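Local atomic coordinates of uncharacterized bacterial lipoprotein (Bacteroides thetaiotaomicron VPI-5482, PDB entry 3GF6), a protein that is of unknown function but is an all-beta lipoprotein of a gut bacterium, built around two antiparallel sheets and belonging to the DUF3845 family. Residues E152-K157 / L183-L188. Numbering follows the deposited sequence.
Sequences EVFMCK and LSFSQL
The ring of Phe154 is gripped on a face and along its rim by the chain that turns from Leu183 to Leu188. Over one face lies CD2 of Leu183, a CH-pi contact 4.1 Å from the ring centroid and 21° off the normal; over the opposite face, above the centre, sits Glu152 O from the ring's own segment, 3.7 Å from the plane. At the edge, CD1 of Leu188 lies in the ring plane, 3.7 Å from CE2 of Phe154, while Ser184 O approaches CZ of Phe154 to 3.5 Å. The side chain of Phe185 runs across that of Phe154 at about a right angle, bringing its CD2 within 4.2 Å of CE2 of Phe154, and its own ring takes CB of Leu188 over one face. Placing CG of Phe154 anti to its carbonyl carbon (chi1 -58°) directs the ring into this bend. No hydrogen bond joins the two segments; the contact rests on CH-pi and apolar packing round one aromatic ring, an example of how a single side chain can bridge two parts of a fold. A serine at Phe154 is likely to open a gap between Leu183 and Leu188, leaving both methyl ends without their shared partner. Phe154 belongs to a classic beta bulge, since it and Met155 both face Leu138 on strand 129-139. Tyr178 of strand 171-183 touches both Phe154 and Leu183, and from strand 203-219 Leu217 packs on Phe185 and Phe215 on Leu188, bringing residues of both sheets together.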
ATOM      1  N   GLU A 152       5.437  14.658   2.408  1.00 11.35           N
ATOM      2  CA  GLU A 152       5.772  13.317   2.893  1.00 10.56           C
ATOM      3  C   GLU A 152       5.176  12.177   2.071  1.00 10.82           C
ATOM      4  O   GLU A 152       5.581  11.003   2.207  1.00 10.67           O
ATOM      5  CB  GLU A 152       5.293  13.170   4.340  1.00  9.28           C
ATOM      6  CG  GLU A 152       6.075  13.996   5.352  1.00  9.37           C
ATOM      7  CD  GLU A 152       5.642  15.431   5.510  1.00 16.27           C
ATOM      8  OE1 GLU A 152       4.609  15.841   4.920  1.00 13.63           O
ATOM      9  OE2 GLU A 152       6.364  16.135   6.270  1.00 15.56           O
ATOM     10  N   VAL A 153       4.203  12.510   1.242  1.00  8.08           N
ATOM     11  CA  VAL A 153       3.613  11.545   0.315  1.00 10.89           C
ATOM     12  C   VAL A 153       4.419  11.531  -0.977  1.00 11.35           C
ATOM     13  O   VAL A 153       4.503  12.542  -1.706  1.00 13.38           O
ATOM     14  CB  VAL A 153       2.118  11.833   0.072  1.00 11.54           C
ATOM     15  CG1 VAL A 153       1.584  10.978  -1.066  1.00  9.50           C
ATOM     16  CG2 VAL A 153       1.322  11.488   1.324  1.00 10.88           C
ATOM     17  N   PHE A 154       5.041  10.380  -1.235  1.00 11.97           N
ATOM     18  CA  PHE A 154       5.961  10.210  -2.377  1.00 10.80           C
ATOM     19  C   PHE A 154       5.219   9.682  -3.619  1.00 10.33           C
ATOM     20  O   PHE A 154       5.515  10.067  -4.749  1.00 11.46           O
ATOM     21  CB  PHE A 154       7.128   9.272  -2.010  1.00 12.04           C
ATOM     22  CG  PHE A 154       7.952   9.737  -0.819  1.00 12.58           C
ATOM     23  CD1 PHE A 154       8.188  11.084  -0.582  1.00 11.60           C
ATOM     24  CD2 PHE A 154       8.427   8.803   0.114  1.00 13.34           C
ATOM     25  CE1 PHE A 154       8.929  11.496   0.533  1.00 14.37           C
ATOM     26  CE2 PHE A 154       9.152   9.212   1.223  1.00 16.58           C
ATOM     27  CZ  PHE A 154       9.401  10.552   1.430  1.00 13.02           C
HETATM   28  N   MSE A 155       4.257   8.780  -3.385  1.00 10.15           N
HETATM   29  CA  MSE A 155       3.463   8.184  -4.446  1.00 12.77           C
HETATM   30  C   MSE A 155       2.079   7.952  -3.893  1.00 11.65           C
HETATM   31  O   MSE A 155       1.895   7.392  -2.799  1.00 13.40           O
HETATM   32  CB  MSE A 155       4.033   6.845  -4.949  1.00 12.27           C
HETATM   33  CG  MSE A 155       3.386   6.321  -6.239  1.00 15.39           C
HETATM   34 SE   MSE A 155       3.420   4.383  -6.376  0.85  6.16          SE
HETATM   35  CE  MSE A 155       2.089   3.914  -5.001  1.00 11.50           C
ATOM     36  N   CYS A 156       1.089   8.388  -4.648  1.00 10.34           N
ATOM     37  CA  CYS A 156      -0.301   8.140  -4.280  1.00 11.59           C
ATOM     38  C   CYS A 156      -1.080   7.901  -5.564  1.00 13.23           C
ATOM     39  O   CYS A 156      -1.184   8.793  -6.400  1.00 14.62           O
ATOM     40  CB  CYS A 156      -0.898   9.330  -3.499  1.00 11.25           C
ATOM     41  SG  CYS A 156      -2.576   9.016  -2.910  1.00 13.71           S
ATOM     42  N   LYS A 157      -1.607   6.698  -5.715  1.00 11.85           N
ATOM     43  CA  LYS A 157      -2.372   6.299  -6.889  1.00 12.80           C
ATOM     44  C   LYS A 157      -3.683   5.669  -6.453  1.00 12.92           C
ATOM     45  O   LYS A 157      -3.722   4.565  -5.867  1.00 13.30           O
ATOM     46  CB  LYS A 157      -1.586   5.370  -7.826  1.00 13.36           C
ATOM     47  CG  LYS A 157      -0.431   6.085  -8.556  1.00 19.80           C
ATOM     48  CD  LYS A 157       0.490   5.136  -9.261  1.00 21.88           C
ATOM     49  CE  LYS A 157       1.771   5.880  -9.743  1.00 24.96           C
ATOM     50  NZ  LYS A 157       1.588   7.029 -10.708  1.00 20.12           N
ATOM     51  N   LEU A 183      14.887  10.988  -1.894  1.00 12.84           N
ATOM     52  CA  LEU A 183      13.889  10.948  -0.848  1.00 11.66           C
ATOM     53  C   LEU A 183      14.541  10.919   0.539  1.00 11.33           C
ATOM     54  O   LEU A 183      15.587  10.290   0.715  1.00 12.25           O
ATOM     55  CB  LEU A 183      13.005   9.738  -1.027  1.00 14.06           C
ATOM     56  CG  LEU A 183      12.329   9.566  -2.388  1.00 14.99           C
ATOM     57  CD1 LEU A 183      11.574   8.213  -2.398  1.00 12.79           C
ATOM     58  CD2 LEU A 183      11.404  10.778  -2.683  1.00 13.11           C
ATOM     59  N   SER A 184      13.906  11.615   1.487  1.00  9.52           N
ATOM     60  CA  SER A 184      14.325  11.644   2.897  1.00 10.70           C
ATOM     61  C   SER A 184      13.195  11.087   3.759  1.00 13.25           C
ATOM     62  O   SER A 184      12.024  11.426   3.581  1.00 11.48           O
ATOM     63  CB  SER A 184      14.659  13.068   3.365  1.00 12.54           C
ATOM     64  OG  SER A 184      15.769  13.609   2.665  1.00 13.99           O
ATOM     65  N   PHE A 185      13.536  10.213   4.690  1.00 12.80           N
ATOM     66  CA  PHE A 185      12.565   9.738   5.666  1.00 11.19           C
ATOM     67  C   PHE A 185      13.180   9.111   6.892  1.00 12.78           C
ATOM     68  O   PHE A 185      14.284   8.545   6.815  1.00 12.74           O
ATOM     69  CB  PHE A 185      11.602   8.727   5.047  1.00 11.96           C
ATOM     70  CG  PHE A 185      12.287   7.517   4.425  1.00 13.38           C
ATOM     71  CD1 PHE A 185      12.676   6.419   5.211  1.00 11.47           C
ATOM     72  CD2 PHE A 185      12.498   7.462   3.051  1.00 14.92           C
ATOM     73  CE1 PHE A 185      13.284   5.332   4.635  1.00 11.89           C
ATOM     74  CE2 PHE A 185      13.110   6.367   2.484  1.00 15.03           C
ATOM     75  CZ  PHE A 185      13.491   5.297   3.272  1.00 11.65           C
ATOM     76  N   SER A 186      12.407   9.127   7.986  1.00 11.45           N
ATOM     77  CA  SER A 186      12.687   8.323   9.168  1.00 11.04           C
ATOM     78  C   SER A 186      12.199   6.918   8.951  1.00 12.03           C
ATOM     79  O   SER A 186      12.910   5.955   9.187  1.00 11.73           O
ATOM     80  CB  SER A 186      12.057   8.939  10.434  1.00  9.23           C
ATOM     81  OG  SER A 186      12.052   8.021  11.513  1.00 13.05           O
ATOM     82  N   GLN A 187      10.950   6.822   8.530  1.00 10.40           N
ATOM     83  CA  GLN A 187      10.285   5.562   8.284  1.00 12.84           C
ATOM     84  C   GLN A 187       9.546   5.668   6.951  1.00 11.36           C
ATOM     85  O   GLN A 187       9.002   6.718   6.650  1.00 12.67           O
ATOM     86  CB  GLN A 187       9.295   5.235   9.417  1.00 13.13           C
ATOM     87  CG  GLN A 187       9.958   5.146  10.772  1.00 11.92           C
ATOM     88  CD  GLN A 187       8.948   4.943  11.887  1.00 18.38           C
ATOM     89  OE1 GLN A 187       8.803   3.827  12.388  1.00 15.63           O
ATOM     90  NE2 GLN A 187       8.277   6.023  12.307  1.00 14.17           N
ATOM     91  N   LEU A 188       9.568   4.583   6.172  1.00 12.91           N
ATOM     92  CA  LEU A 188       8.912   4.492   4.865  1.00 11.46           C
ATOM     93  C   LEU A 188       7.739   3.498   4.937  1.00  9.25           C
ATOM     94  O   LEU A 188       7.907   2.330   5.364  1.00 11.46           O
ATOM     95  CB  LEU A 188       9.929   4.036   3.815  1.00  9.91           C
ATOM     96  CG  LEU A 188       9.515   4.084   2.340  1.00 10.62           C
ATOM     97  CD1 LEU A 188       9.323   5.526   1.882  1.00  7.21           C
ATOM     98  CD2 LEU A 188      10.590   3.348   1.471  1.00  8.99           C
TER